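Local structure of DisA protein (6CCA) at residues Glu382-Val387 and Ile405-Asp410; His26-Glu31 and Leu326-Trp331; Asp285-Val290 and Arg316-Ser321; Gly305-His310 and Asn335-Val340. The protein acts as the carbon methyltransferase of the disorazol polyketide assembly line, probably passing methyl groups from S-adenosylmethionine to the chain to build a gem-dimethyl carbon. All blocks are in the same frame, centred on the assembly; numbering follows the deposited sequence.

Contact 1: Glu382-Val387 and Ile405-Asp410; sequences EGFRRV and ILAESD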
loop_
_atom_site.group_PDB
_atom_site.type_symbol
_atom_site.label_atom_id
_atom_site.label_comp_id
_atom_site.label_asym_id
_atom_site.label_seq_id
_atom_site.Cartn_x
_atom_site.Cartn_y
_atom_site.Cartn_z
ATOM N N GLU A 382 -0.155 -20.317 3.369
ATOM C CA GLU A 382 0.339 -20.068 4.711
ATOM C C GLU A 382 -0.646 -20.456 5.792
ATOM O O GLU A 382 -0.444 -20.157 6.978
ATOM C CB GLU A 382 0.781 -18.579 4.838
ATOM C CG GLU A 382 2.040 -18.254 3.998
ATOM C CD GLU A 382 3.224 -19.182 4.303
ATOM O OE1 GLU A 382 3.611 -19.273 5.478
ATOM O OE2 GLU A 382 3.729 -19.794 3.334
ATOM N N GLY A 383 -1.752 -21.074 5.389
ATOM C CA GLY A 383 -2.708 -21.606 6.348
ATOM C C GLY A 383 -3.795 -20.676 6.848
ATOM O O GLY A 383 -4.312 -20.873 7.940
ATOM N N PHE A 384 -4.159 -19.662 6.051
ATOM C CA PHE A 384 -5.373 -18.983 6.300
ATOM C C PHE A 384 -6.471 -19.657 5.495
ATOM O O PHE A 384 -6.143 -20.238 4.453
ATOM C CB PHE A 384 -5.251 -17.481 5.877
ATOM C CG PHE A 384 -4.313 -16.687 6.732
ATOM C CD1 PHE A 384 -2.943 -16.671 6.472
ATOM C CD2 PHE A 384 -4.779 -15.886 7.790
ATOM C CE1 PHE A 384 -2.047 -15.918 7.262
ATOM C CE2 PHE A 384 -3.890 -15.126 8.573
ATOM C CZ PHE A 384 -2.512 -15.141 8.301
ATOM N N ARG A 385 -7.716 -19.503 5.923
ATOM C CA ARG A 385 -8.917 -19.986 5.236
ATOM C C ARG A 385 -9.930 -18.889 4.963
ATOM O O ARG A 385 -9.816 -17.823 5.473
ATOM C CB ARG A 385 -9.633 -21.036 6.084
ATOM C CG ARG A 385 -8.727 -21.807 6.972
ATOM C CD ARG A 385 -9.419 -22.847 7.771
ATOM N NE ARG A 385 -10.023 -22.217 8.928
ATOM C CZ ARG A 385 -9.985 -22.708 10.140
ATOM N NH1 ARG A 385 -9.328 -23.812 10.380
ATOM N NH2 ARG A 385 -10.624 -22.079 11.094
ATOM N N ARG A 386 -10.943 -19.197 4.172
ATOM C CA ARG A 386 -11.989 -18.264 3.841
ATOM C C ARG A 386 -11.401 -16.992 3.249
ATOM O O ARG A 386 -11.985 -15.975 3.336
ATOM C CB ARG A 386 -12.794 -17.905 5.083
ATOM C CG ARG A 386 -14.108 -18.596 5.267
ATOM C CD ARG A 386 -13.957 -19.462 6.508
ATOM N NE ARG A 386 -13.993 -20.801 6.126
ATOM C CZ ARG A 386 -13.800 -21.861 6.879
ATOM N NH1 ARG A 386 -13.470 -21.814 8.152
ATOM N NH2 ARG A 386 -13.927 -22.994 6.294
ATOM N N VAL A 387 -10.233 -17.120 2.668
ATOM C CA VAL A 387 -9.552 -15.956 2.161
ATOM C C VAL A 387 -10.420 -15.230 1.150
ATOM O O VAL A 387 -10.889 -15.809 0.220
ATOM C CB VAL A 387 -8.172 -16.263 1.614
ATOM C CG1 VAL A 387 -7.507 -14.981 1.205
ATOM C CG2 VAL A 387 -7.327 -16.955 2.642
ATOM N N ILE A 405 -8.578 -7.308 1.574
ATOM C CA ILE A 405 -8.448 -8.774 1.614
ATOM C C ILE A 405 -8.599 -9.235 3.041
ATOM O O ILE A 405 -7.927 -8.725 3.913
ATOM C CB ILE A 405 -7.140 -9.287 1.004
ATOM C CG1 ILE A 405 -6.949 -8.717 -0.431
ATOM C CG2 ILE A 405 -7.134 -10.822 0.982
ATOM C CD1 ILE A 405 -5.739 -7.899 -0.569
ATOM N N LEU A 406 -9.543 -10.134 3.281
ATOM C CA LEU A 406 -9.823 -10.717 4.607
ATOM C C LEU A 406 -9.379 -12.174 4.629
ATOM O O LEU A 406 -9.518 -12.880 3.630
ATOM C CB LEU A 406 -11.305 -10.645 4.951
ATOM C CG LEU A 406 -11.978 -9.275 4.705
ATOM C CD1 LEU A 406 -13.469 -9.359 4.913
ATOM C CD2 LEU A 406 -11.421 -8.246 5.597
ATOM N N ALA A 407 -8.806 -12.612 5.735
ATOM C CA ALA A 407 -8.338 -13.989 5.838
ATOM C C ALA A 407 -8.454 -14.463 7.306
ATOM O O ALA A 407 -8.254 -13.664 8.229
ATOM C CB ALA A 407 -6.915 -14.037 5.429
ATOM N N GLU A 408 -8.825 -15.730 7.479
ATOM C CA GLU A 408 -9.066 -16.327 8.809
ATOM C C GLU A 408 -7.922 -17.261 9.131
ATOM O O GLU A 408 -7.538 -18.174 8.360
ATOM C CB GLU A 408 -10.399 -17.069 8.766
ATOM C CG GLU A 408 -10.779 -17.857 10.009
ATOM C CD GLU A 408 -12.129 -18.520 9.794
ATOM O OE1 GLU A 408 -12.080 -19.675 9.406
ATOM O OE2 GLU A 408 -13.200 -17.875 10.037
ATOM N N SER A 409 -7.335 -17.056 10.282
ATOM C CA SER A 409 -6.194 -17.855 10.652
ATOM C C SER A 409 -6.665 -19.215 11.157
ATOM O O SER A 409 -7.613 -19.283 11.909
ATOM C CB SER A 409 -5.428 -17.218 11.801
ATOM O OG SER A 409 -4.335 -18.042 12.104
ATOM N N ASP A 410 -5.955 -20.266 10.766
ATOM C CA ASP A 410 -6.247 -21.605 11.249
ATOM C C ASP A 410 -5.613 -21.850 12.616
ATOM O O ASP A 410 -5.774 -22.927 13.191
ATOM C CB ASP A 410 -5.756 -22.654 10.248
ATOM C CG ASP A 410 -4.244 -22.760 10.209
ATOM O OD1 ASP A 410 -3.571 -21.893 10.804
ATOM O OD2 ASP A 410 -3.730 -23.710 9.583
#
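Phe384 sets the CD2 side of its ring obliquely against Ala407, CD2 lying 3.7 Å from CB, while CE2 runs on to the CB of Ser409. Val387 CG2 reaches the same methyl of Ala407, 4.1 Å from its CB. The backbones are tied at Arg385 and Glu408, whose two N-H...O bonds measure 2.8 Å (Arg385 N to Glu408 O) and 3.1 Å (Glu408 N to Arg385 O). On the face of these two residues the chemistry is ionic. Glu408, its chain extended, gives OE1 to two arginines: Arg386 NH1 comes to the syn lone pair at 2.8 Å, whereas Arg385 NH2 meets OE1 at 3.3 Å from above the carboxylate plane, its own guanidinium turned 89° to that plane. The other oxygen, OE2, accepts Leu34 N, so both ends of this buried carboxylate are satisfied. Gly383, with positive phi, closes helix 372-381 through a Schellman motif, and Asp410 N reaches its O weakly. Asp410 itself is salt-bridged to Lys323. Phe384 and Val387 back onto helix 372-381, Lys323 of helix 315-325 borders Phe384 and Ser409, helix 34-41 borders Arg386, and strand 402-409 pairs on its other edge with strand 330-337.

Contact 2: His26-Glu31 and Leu326-Trp331; sequences HPERFE and LKANGW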
loop_
_atom_site.group_PDB
_atom_site.type_symbol
_atom_site.label_atom_id
_atom_site.label_comp_id
_atom_site.label_asym_id
_atom_site.label_seq_id
_atom_site.Cartn_x
_atom_site.Cartn_y
_atom_site.Cartn_z
ATOM N N HIS A 26 -2.591 -22.937 18.303
ATOM C CA HIS A 26 -3.398 -22.285 19.318
ATOM C C HIS A 26 -4.693 -23.019 19.495
ATOM O O HIS A 26 -5.223 -23.580 18.508
ATOM C CB HIS A 26 -3.746 -20.852 18.927
ATOM C CG HIS A 26 -2.571 -19.978 18.631
ATOM N ND1 HIS A 26 -1.454 -19.928 19.445
ATOM C CD2 HIS A 26 -2.395 -18.998 17.687
ATOM C CE1 HIS A 26 -0.604 -19.028 18.958
ATOM N NE2 HIS A 26 -1.152 -18.452 17.901
ATOM N N PRO A 27 -5.252 -23.012 20.711
ATOM C CA PRO A 27 -6.591 -23.571 20.913
ATOM C C PRO A 27 -7.637 -22.722 20.271
ATOM O O PRO A 27 -7.465 -21.487 20.128
ATOM C CB PRO A 27 -6.819 -23.541 22.427
ATOM C CG PRO A 27 -5.813 -22.578 22.960
ATOM C CD PRO A 27 -4.669 -22.437 21.942
ATOM N N GLU A 28 -8.754 -23.347 19.889
ATOM C CA GLU A 28 -9.837 -22.592 19.338
ATOM C C GLU A 28 -10.756 -22.071 20.439
ATOM O O GLU A 28 -11.439 -22.861 21.125
ATOM C CB GLU A 28 -10.607 -23.483 18.355
ATOM C CG GLU A 28 -9.712 -24.043 17.269
ATOM C CD GLU A 28 -10.511 -24.768 16.175
ATOM O OE1 GLU A 28 -11.025 -25.892 16.407
ATOM O OE2 GLU A 28 -10.615 -24.205 15.094
ATOM N N ARG A 29 -10.794 -20.760 20.618
ATOM C CA ARG A 29 -11.534 -20.177 21.682
ATOM C C ARG A 29 -12.844 -19.596 21.235
ATOM O O ARG A 29 -13.684 -19.267 22.047
ATOM C CB ARG A 29 -10.706 -19.122 22.389
ATOM C CG ARG A 29 -9.352 -19.646 22.875
ATOM C CD ARG A 29 -8.573 -18.536 23.566
ATOM N NE ARG A 29 -7.228 -18.976 23.935
ATOM C CZ ARG A 29 -6.928 -19.642 25.044
ATOM N NH1 ARG A 29 -7.882 -19.990 25.901
ATOM N NH2 ARG A 29 -5.681 -19.986 25.296
ATOM N N PHE A 30 -13.070 -19.486 19.953
ATOM C CA PHE A 30 -14.388 -19.109 19.457
ATOM C C PHE A 30 -14.530 -19.701 18.059
ATOM O O PHE A 30 -13.549 -20.084 17.466
ATOM C CB PHE A 30 -14.574 -17.568 19.460
ATOM C CG PHE A 30 -13.494 -16.812 18.675
ATOM C CD1 PHE A 30 -13.668 -16.551 17.310
ATOM C CD2 PHE A 30 -12.328 -16.324 19.289
ATOM C CE1 PHE A 30 -12.712 -15.854 16.557
ATOM C CE2 PHE A 30 -11.376 -15.600 18.536
ATOM C CZ PHE A 30 -11.567 -15.400 17.168
ATOM N N GLU A 31 -15.752 -19.784 17.553
ATOM C CA GLU A 31 -16.031 -20.368 16.243
ATOM C C GLU A 31 -15.627 -19.493 15.045
ATOM O O GLU A 31 -15.587 -18.287 15.163
ATOM C CB GLU A 31 -17.545 -20.631 16.166
ATOM C CG GLU A 31 -17.923 -21.782 17.124
ATOM C CD GLU A 31 -17.361 -23.132 16.660
ATOM O OE1 GLU A 31 -18.025 -23.773 15.814
ATOM O OE2 GLU A 31 -16.252 -23.555 17.111
ATOM N N LEU A 326 -2.041 -13.763 16.202
ATOM C CA LEU A 326 -3.508 -13.939 16.124
ATOM C C LEU A 326 -3.991 -15.164 16.899
ATOM O O LEU A 326 -3.341 -16.220 16.893
ATOM C CB LEU A 326 -3.905 -14.177 14.663
ATOM C CG LEU A 326 -4.076 -12.951 13.771
ATOM C CD1 LEU A 326 -4.335 -13.406 12.345
ATOM C CD2 LEU A 326 -5.203 -12.038 14.255
ATOM N N LYS A 327 -5.148 -15.020 17.498
ATOM C CA LYS A 327 -5.902 -16.188 17.967
ATOM C C LYS A 327 -6.276 -17.059 16.791
ATOM O O LYS A 327 -6.420 -16.608 15.660
ATOM C CB LYS A 327 -7.181 -15.706 18.629
ATOM C CG LYS A 327 -6.898 -14.998 19.946
ATOM C CD LYS A 327 -8.130 -14.446 20.592
ATOM C CE LYS A 327 -7.713 -13.621 21.824
ATOM N NZ LYS A 327 -8.947 -12.898 22.233
ATOM N N ALA A 328 -6.445 -18.346 17.073
ATOM C CA ALA A 328 -7.109 -19.205 16.131
ATOM C C ALA A 328 -8.418 -18.586 15.713
ATOM O O ALA A 328 -9.183 -18.076 16.538
ATOM C CB ALA A 328 -7.317 -20.607 16.785
ATOM N N ASN A 329 -8.739 -18.691 14.410
ATOM C CA ASN A 329 -9.913 -18.031 13.818
ATOM C C ASN A 329 -9.974 -16.483 14.036
ATOM O O ASN A 329 -11.061 -15.864 13.937
ATOM C CB ASN A 329 -11.188 -18.582 14.432
ATOM C CG ASN A 329 -11.312 -20.083 14.204
ATOM O OD1 ASN A 329 -10.867 -20.548 13.180
ATOM N ND2 ASN A 329 -11.906 -20.829 15.150
ATOM N N GLY A 330 -8.781 -15.871 14.256
ATOM C CA GLY A 330 -8.650 -14.421 14.230
ATOM C C GLY A 330 -8.474 -13.993 12.747
ATOM O O GLY A 330 -8.065 -14.797 11.865
ATOM N N TRP A 331 -8.796 -12.749 12.490
ATOM C CA TRP A 331 -8.702 -12.225 11.090
ATOM C C TRP A 331 -7.477 -11.366 10.836
ATOM O O TRP A 331 -7.061 -10.572 11.712
ATOM C CB TRP A 331 -9.920 -11.366 10.792
ATOM C CG TRP A 331 -11.273 -12.016 10.814
ATOM C CD1 TRP A 331 -11.595 -13.266 11.209
ATOM C CD2 TRP A 331 -12.485 -11.345 10.535
ATOM N NE1 TRP A 331 -12.965 -13.442 11.097
ATOM C CE2 TRP A 331 -13.535 -12.257 10.732
ATOM C CE3 TRP A 331 -12.789 -10.029 10.135
ATOM C CZ2 TRP A 331 -14.871 -11.923 10.505
ATOM C CZ3 TRP A 331 -14.127 -9.664 9.931
ATOM C CH2 TRP A 331 -15.171 -10.644 10.095
HETATM O O HOH W 1 -6.605 -18.965 19.919
HETATM O O HOH W 2 -9.361 -18.688 19.300
HETATM O O HOH W 3 -8.817 -22.486 13.893
#
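Phe30 turns its ring edge to the backbone of Asn329: CE1 of Phe30 lies 3.1 Å from Asn329 O, close to the ring plane. At another part of the rim, Lys327 crosses the ring at about a right angle, bringing CD to 4.0 Å from Phe30 CE2 on the way to its salt bridge with Asp301. Chi1 of Phe30, 56°, puts the ring between its own N and carbonyl carbon and swings it to the turn, while Phe30 O accepts Asn329 ND2 at 2.9 Å, with ND2 in the carbonyl plane and the O close to the amide plane. The amide of Asn329 is tilted 49° from the Glu28 carboxylate, and a water joins Asn329 OD1 to Glu28 OE2. Ala328 points its CB at the loop, 3.5 Å from Pro27 O. One water links Ala328 N to Pro27 O and a second links Ala328 O to Arg29 N, so two waters lie between the loop and turn backbones. The His26 ring stands oblique to Leu326, CD2 being 3.0 Å from Leu326 O, and its NE2 makes weak bonds to Lys323 O and Arg324 O. Segment 326-331 contains a type II beta turn, closed by Gly330 N to Lys327 O at 2.8 Å, with Asn329 in its positive-phi position; it joins short strand 326-327, just after helix 315-325, to strand 330-337 of the methyltransferase fold.

Contact 3: Asp285-Val290 and Arg316-Ser321; sequences DLEGDV and RSTLQS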
loop_
_atom_site.group_PDB
_atom_site.type_symbol
_atom_site.label_atom_id
_atom_site.label_comp_id
_atom_site.label_asym_id
_atom_site.label_seq_id
_atom_site.Cartn_x
_atom_site.Cartn_y
_atom_site.Cartn_z
ATOM N N ASP A 285 8.102 -4.440 15.202
ATOM C CA ASP A 285 8.781 -4.760 13.986
ATOM C C ASP A 285 8.459 -6.223 13.748
ATOM O O ASP A 285 8.866 -7.055 14.553
ATOM C CB ASP A 285 10.280 -4.630 14.168
ATOM C CG ASP A 285 11.049 -4.911 12.861
ATOM O OD1 ASP A 285 10.463 -5.432 11.921
ATOM O OD2 ASP A 285 12.228 -4.575 12.768
ATOM N N LEU A 286 7.662 -6.541 12.716
ATOM C CA LEU A 286 7.133 -7.919 12.603
ATOM C C LEU A 286 8.236 -8.892 12.174
ATOM O O LEU A 286 8.142 -10.105 12.464
ATOM C CB LEU A 286 6.007 -8.026 11.569
ATOM C CG LEU A 286 4.623 -7.578 11.973
ATOM C CD1 LEU A 286 3.729 -7.620 10.720
ATOM C CD2 LEU A 286 4.045 -8.424 13.108
ATOM N N GLU A 287 9.232 -8.324 11.480
ATOM C CA GLU A 287 10.432 -9.032 11.092
ATOM C C GLU A 287 11.330 -9.412 12.275
ATOM O O GLU A 287 12.295 -10.094 12.093
ATOM C CB GLU A 287 11.221 -8.226 10.055
ATOM C CG GLU A 287 10.531 -8.182 8.656
ATOM C CD GLU A 287 11.394 -7.537 7.576
ATOM O OE1 GLU A 287 11.253 -6.363 7.285
ATOM O OE2 GLU A 287 12.259 -8.185 6.991
ATOM N N GLY A 288 11.031 -8.972 13.478
ATOM C CA GLY A 288 11.782 -9.405 14.623
ATOM C C GLY A 288 10.991 -10.343 15.470
ATOM O O GLY A 288 10.015 -10.913 15.051
ATOM N N ASP A 289 11.387 -10.447 16.701
ATOM C CA ASP A 289 10.820 -11.414 17.575
ATOM C C ASP A 289 9.688 -10.747 18.340
ATOM O O ASP A 289 9.922 -9.937 19.224
ATOM C CB ASP A 289 11.923 -11.935 18.511
ATOM C CG ASP A 289 11.404 -12.813 19.638
ATOM O OD1 ASP A 289 10.174 -12.927 19.857
ATOM O OD2 ASP A 289 12.271 -13.385 20.335
ATOM N N VAL A 290 8.439 -11.125 18.022
ATOM C CA VAL A 290 7.305 -10.349 18.530
ATOM C C VAL A 290 7.163 -10.490 20.030
ATOM O O VAL A 290 6.789 -9.567 20.723
ATOM C CB VAL A 290 6.006 -10.653 17.753
ATOM C CG1 VAL A 290 6.216 -10.356 16.260
ATOM C CG2 VAL A 290 5.602 -12.103 17.965
ATOM N N ARG A 316 6.241 -14.583 3.606
ATOM C CA ARG A 316 5.771 -15.800 4.262
ATOM C C ARG A 316 6.105 -15.795 5.751
ATOM O O ARG A 316 5.297 -16.209 6.583
ATOM C CB ARG A 316 6.372 -17.036 3.592
ATOM C CG ARG A 316 5.784 -17.349 2.225
ATOM C CD ARG A 316 6.387 -18.618 1.643
ATOM N NE ARG A 316 6.073 -18.772 0.226
ATOM C CZ ARG A 316 4.974 -19.361 -0.235
ATOM N NH1 ARG A 316 4.079 -19.855 0.609
ATOM N NH2 ARG A 316 4.770 -19.457 -1.543
ATOM N N SER A 317 7.303 -15.323 6.073
ATOM C CA SER A 317 7.762 -15.261 7.413
ATOM C C SER A 317 6.936 -14.215 8.216
ATOM O O SER A 317 6.598 -14.395 9.370
ATOM C CB SER A 317 9.256 -14.850 7.358
ATOM O OG SER A 317 9.740 -14.665 8.635
ATOM N N THR A 318 6.663 -13.088 7.577
ATOM C CA THR A 318 5.893 -12.047 8.202
ATOM C C THR A 318 4.470 -12.522 8.477
ATOM O O THR A 318 3.947 -12.296 9.559
ATOM C CB THR A 318 5.940 -10.795 7.307
ATOM O OG1 THR A 318 7.256 -10.234 7.355
ATOM C CG2 THR A 318 4.937 -9.715 7.747
ATOM N N LEU A 319 3.893 -13.261 7.542
ATOM C CA LEU A 319 2.588 -13.846 7.731
ATOM C C LEU A 319 2.540 -14.860 8.875
ATOM O O LEU A 319 1.546 -14.913 9.604
ATOM C CB LEU A 319 2.077 -14.506 6.466
ATOM C CG LEU A 319 1.794 -13.508 5.335
ATOM C CD1 LEU A 319 1.513 -14.279 4.043
ATOM C CD2 LEU A 319 0.630 -12.568 5.670
ATOM N N GLN A 320 3.625 -15.627 9.045
ATOM C CA GLN A 320 3.679 -16.611 10.117
ATOM C C GLN A 320 3.794 -15.892 11.428
ATOM O O GLN A 320 3.214 -16.351 12.404
ATOM C CB GLN A 320 4.823 -17.639 9.894
ATOM C CG GLN A 320 4.512 -18.616 8.772
ATOM C CD GLN A 320 3.283 -19.470 9.048
ATOM O OE1 GLN A 320 3.051 -19.918 10.203
ATOM N NE2 GLN A 320 2.495 -19.702 8.037
ATOM N N SER A 321 4.460 -14.733 11.485
ATOM C CA SER A 321 4.509 -14.024 12.764
ATOM C C SER A 321 3.150 -13.464 13.103
ATOM O O SER A 321 2.764 -13.423 14.252
ATOM C CB SER A 321 5.489 -12.852 12.802
ATOM O OG SER A 321 6.762 -13.313 12.626
#
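Within 316-321, Thr318 is the first residue to touch the loop, meeting Leu286 and Glu287 with its two different branches. Its methyl CG2, anti to the backbone N, lies 3.8 Å from Leu286 CD1, and the two side chains cross at about a right angle. The hydroxyl branch, chi1 -70°, stands beside the backbone N, where OG1 comes within 4.1 Å of Glu287 CG but bonds to Thr312 OG1 outside the contact. Glu287 is likewise engaged elsewhere, its OE2 accepting Lys313 N. The next two residues turn from the loop: Leu319 packs on Leu378 and Leu379 of helix 372-381, and Gln320 binds Glu382 and Arg414. Three residues after Thr318, Ser321 meets the loop again; its N bonds to Ser317 O at 3.0 Å. Its CB lies 3.8 Å from Leu286 O and 4.3 Å from Val290 CG1, so the small side chain lies beside both a carbonyl and a methyl. The loop keeps its shape through a type I turn, Gly288 N to Asp285 O measuring 3.1 Å. Leu286 also touches Ile322 and Leu325, and Val290 touches Leu325. Helix 315-325 forms part of the connection from strand 300-306 to its parallel neighbour 330-337, and the loop leading from strand 279-281 to strand 300-306 rests on its flank, while helix 372-381 packs against Leu319.

Contact 4: Gly305-His310 and Asn335-Val340; sequences GANVVH and NEMTRV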
loop_
_atom_site.group_PDB
_atom_site.type_symbol
_atom_site.label_atom_id
_atom_site.label_comp_id
_atom_site.label_asym_id
_atom_site.label_seq_id
_atom_site.Cartn_x
_atom_site.Cartn_y
_atom_site.Cartn_z
ATOM N N GLY A 305 -3.548 -4.329 8.621
ATOM C CA GLY A 305 -2.361 -3.798 7.921
ATOM C C GLY A 305 -2.819 -2.973 6.756
ATOM O O GLY A 305 -3.271 -3.541 5.746
ATOM N N ALA A 306 -2.707 -1.663 6.859
ATOM C CA ALA A 306 -3.188 -0.805 5.817
ATOM C C ALA A 306 -2.049 -0.325 5.037
ATOM O O ALA A 306 -1.378 0.650 5.476
ATOM C CB ALA A 306 -3.950 0.359 6.460
ATOM N N ASN A 307 -1.761 -1.006 3.923
ATOM C CA ASN A 307 -0.771 -0.642 2.926
ATOM C C ASN A 307 0.662 -0.695 3.472
ATOM O O ASN A 307 1.459 0.176 3.161
ATOM C CB ASN A 307 -1.080 0.714 2.215
ATOM C CG ASN A 307 -2.209 0.573 1.159
ATOM O OD1 ASN A 307 -2.042 -0.085 0.162
ATOM N ND2 ASN A 307 -3.400 1.199 1.420
ATOM N N VAL A 308 0.937 -1.649 4.357
ATOM C CA VAL A 308 2.212 -1.775 4.973
ATOM C C VAL A 308 2.778 -3.208 5.063
ATOM O O VAL A 308 4.006 -3.401 5.083
ATOM C CB VAL A 308 2.117 -1.236 6.463
ATOM C CG1 VAL A 308 1.850 0.276 6.483
ATOM C CG2 VAL A 308 1.042 -1.990 7.276
ATOM N N VAL A 309 1.927 -4.256 5.048
ATOM C CA VAL A 309 2.471 -5.606 5.248
ATOM C C VAL A 309 3.410 -6.021 4.117
ATOM O O VAL A 309 4.337 -6.866 4.325
ATOM C CB VAL A 309 1.344 -6.667 5.425
ATOM C CG1 VAL A 309 1.861 -8.097 5.462
ATOM C CG2 VAL A 309 0.620 -6.408 6.750
ATOM N N HIS A 310 3.182 -5.473 2.916
ATOM C CA HIS A 310 4.144 -5.755 1.801
ATOM C C HIS A 310 5.589 -5.208 2.067
ATOM O O HIS A 310 6.518 -5.575 1.358
ATOM C CB HIS A 310 3.660 -5.139 0.495
ATOM C CG HIS A 310 3.659 -3.635 0.521
ATOM N ND1 HIS A 310 2.543 -2.897 0.876
ATOM C CD2 HIS A 310 4.650 -2.736 0.312
ATOM C CE1 HIS A 310 2.861 -1.610 0.888
ATOM N NE2 HIS A 310 4.124 -1.486 0.521
ATOM N N ASN A 335 -5.437 -3.826 3.558
ATOM C CA ASN A 335 -5.727 -2.885 2.503
ATOM C C ASN A 335 -4.441 -2.715 1.727
ATOM O O ASN A 335 -3.400 -2.288 2.318
ATOM C CB ASN A 335 -6.158 -1.578 3.123
ATOM C CG ASN A 335 -6.519 -0.516 2.084
ATOM O OD1 ASN A 335 -6.417 -0.745 0.869
ATOM N ND2 ASN A 335 -7.042 0.617 2.570
ATOM N N GLU A 336 -4.446 -3.140 0.482
ATOM C CA GLU A 336 -3.249 -3.232 -0.319
ATOM C C GLU A 336 -3.444 -2.735 -1.761
ATOM O O GLU A 336 -4.500 -2.867 -2.359
ATOM C CB GLU A 336 -2.733 -4.706 -0.416
ATOM C CG GLU A 336 -1.912 -5.165 0.796
ATOM C CD GLU A 336 -0.510 -4.536 0.800
ATOM O OE1 GLU A 336 0.093 -4.294 -0.256
ATOM O OE2 GLU A 336 0.013 -4.272 1.879
ATOM N N MET A 337 -2.369 -2.211 -2.335
ATOM C CA MET A 337 -2.371 -1.850 -3.740
ATOM C C MET A 337 -2.027 -3.157 -4.483
ATOM O O MET A 337 -1.068 -3.847 -4.094
ATOM C CB MET A 337 -1.351 -0.713 -4.036
ATOM C CG MET A 337 -1.611 0.508 -3.154
ATOM S SD MET A 337 -3.191 1.330 -3.585
ATOM C CE MET A 337 -3.166 2.540 -2.245
ATOM N N THR A 338 -2.853 -3.497 -5.475
ATOM C CA THR A 338 -2.821 -4.787 -6.143
ATOM C C THR A 338 -2.457 -4.776 -7.646
ATOM O O THR A 338 -2.687 -5.781 -8.341
ATOM C CB THR A 338 -4.174 -5.478 -5.923
ATOM O OG1 THR A 338 -5.259 -4.588 -6.220
ATOM C CG2 THR A 338 -4.322 -5.875 -4.455
ATOM N N ARG A 339 -1.898 -3.668 -8.122
ATOM C CA ARG A 339 -1.393 -3.507 -9.471
ATOM C C ARG A 339 -0.197 -2.577 -9.348
ATOM O O ARG A 339 -0.204 -1.651 -8.519
ATOM C CB ARG A 339 -2.514 -2.963 -10.358
ATOM C CG ARG A 339 -2.107 -2.736 -11.807
ATOM C CD ARG A 339 -3.218 -2.130 -12.719
ATOM N NE ARG A 339 -4.209 -3.145 -13.000
ATOM C CZ ARG A 339 -3.989 -4.213 -13.771
ATOM N NH1 ARG A 339 -2.833 -4.384 -14.396
ATOM N NH2 ARG A 339 -4.946 -5.114 -13.942
ATOM N N VAL A 340 0.890 -2.863 -10.102
ATOM C CA VAL A 340 2.089 -2.080 -10.032
ATOM C C VAL A 340 1.865 -0.829 -10.922
ATOM O O VAL A 340 2.494 -0.669 -11.957
ATOM C CB VAL A 340 3.322 -2.807 -10.569
ATOM C CG1 VAL A 340 4.541 -2.002 -10.193
ATOM C CG2 VAL A 340 3.521 -4.174 -9.911
HETATM O O HOH W 4 -0.788 -4.171 4.288
HETATM O O HOH W 5 0.107 -1.504 -0.874
#
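The Glu336 carboxylate is gripped by one imidazole and approached by two waters. OE2 accepts His310 ND1 at 3.0 Å in a nearly straight bond (167°), through its syn lone pair and within the imidazole plane; OE1 takes a second, weak share of the same N-H. Ring and carboxylate stand 79° apart. CB of Glu336 starts away from the other segment, and a bend at chi2, -74°, turns the acid back to His310. One water accepts Val309 N at 2.8 Å and reaches Gly305 O weakly; it lies so close to OE2 that this leg is doubtful. The other donates to OE1 and to Asn307 OD1, 2.8 Å from the latter, and accepts Met337 N. Beside this cluster the strands run parallel: Asn335 N binds Gly305 O at 3.1 Å, the donor tilted from the carbonyl plane, and Asn307 N approaches Asn335 O at 2.6 Å in a weak, bent bond. Asn307 has positive phi, which turns the chain out of the strand. Asn307 ND2 is 3.6 Å from Asn335 CG, and Met337 CG touches Asn307 OD1 at 3.4 Å; Asn335 OD1 is held by Gln402. These are the C-terminal ends of parallel strands, where class I methyltransferases commonly bind cofactor. Directing ND1 onto Glu336 fixes the imidazole's rotation and turns NE2 away from the carboxylate.

Contacts 1, 2 and 4 all reach one mixed sheet; contact 3 packs a loop on the helix that leads from strand 300-306 toward strand 330-337. Contact 4 sits about 3 Å from the chain's centre and contact 2 about 27 Å (centre to centre), and their chemistry differs: a carboxylate-imidazole pair at strand ends against a turn bridged by waters. Contact 1 is the buried one, joining apolar packing to an ionic face; the others are partly buried, with exposed residues in 2 and 3, and contact 3 is mainly small apolar contacts. Contacts 1 and 2 meet through Ser409 and Asn329, contacts 1 and 3 through the Glu382-Arg316 salt bridge, and contacts 3 and 4 where Thr318 touches Val309.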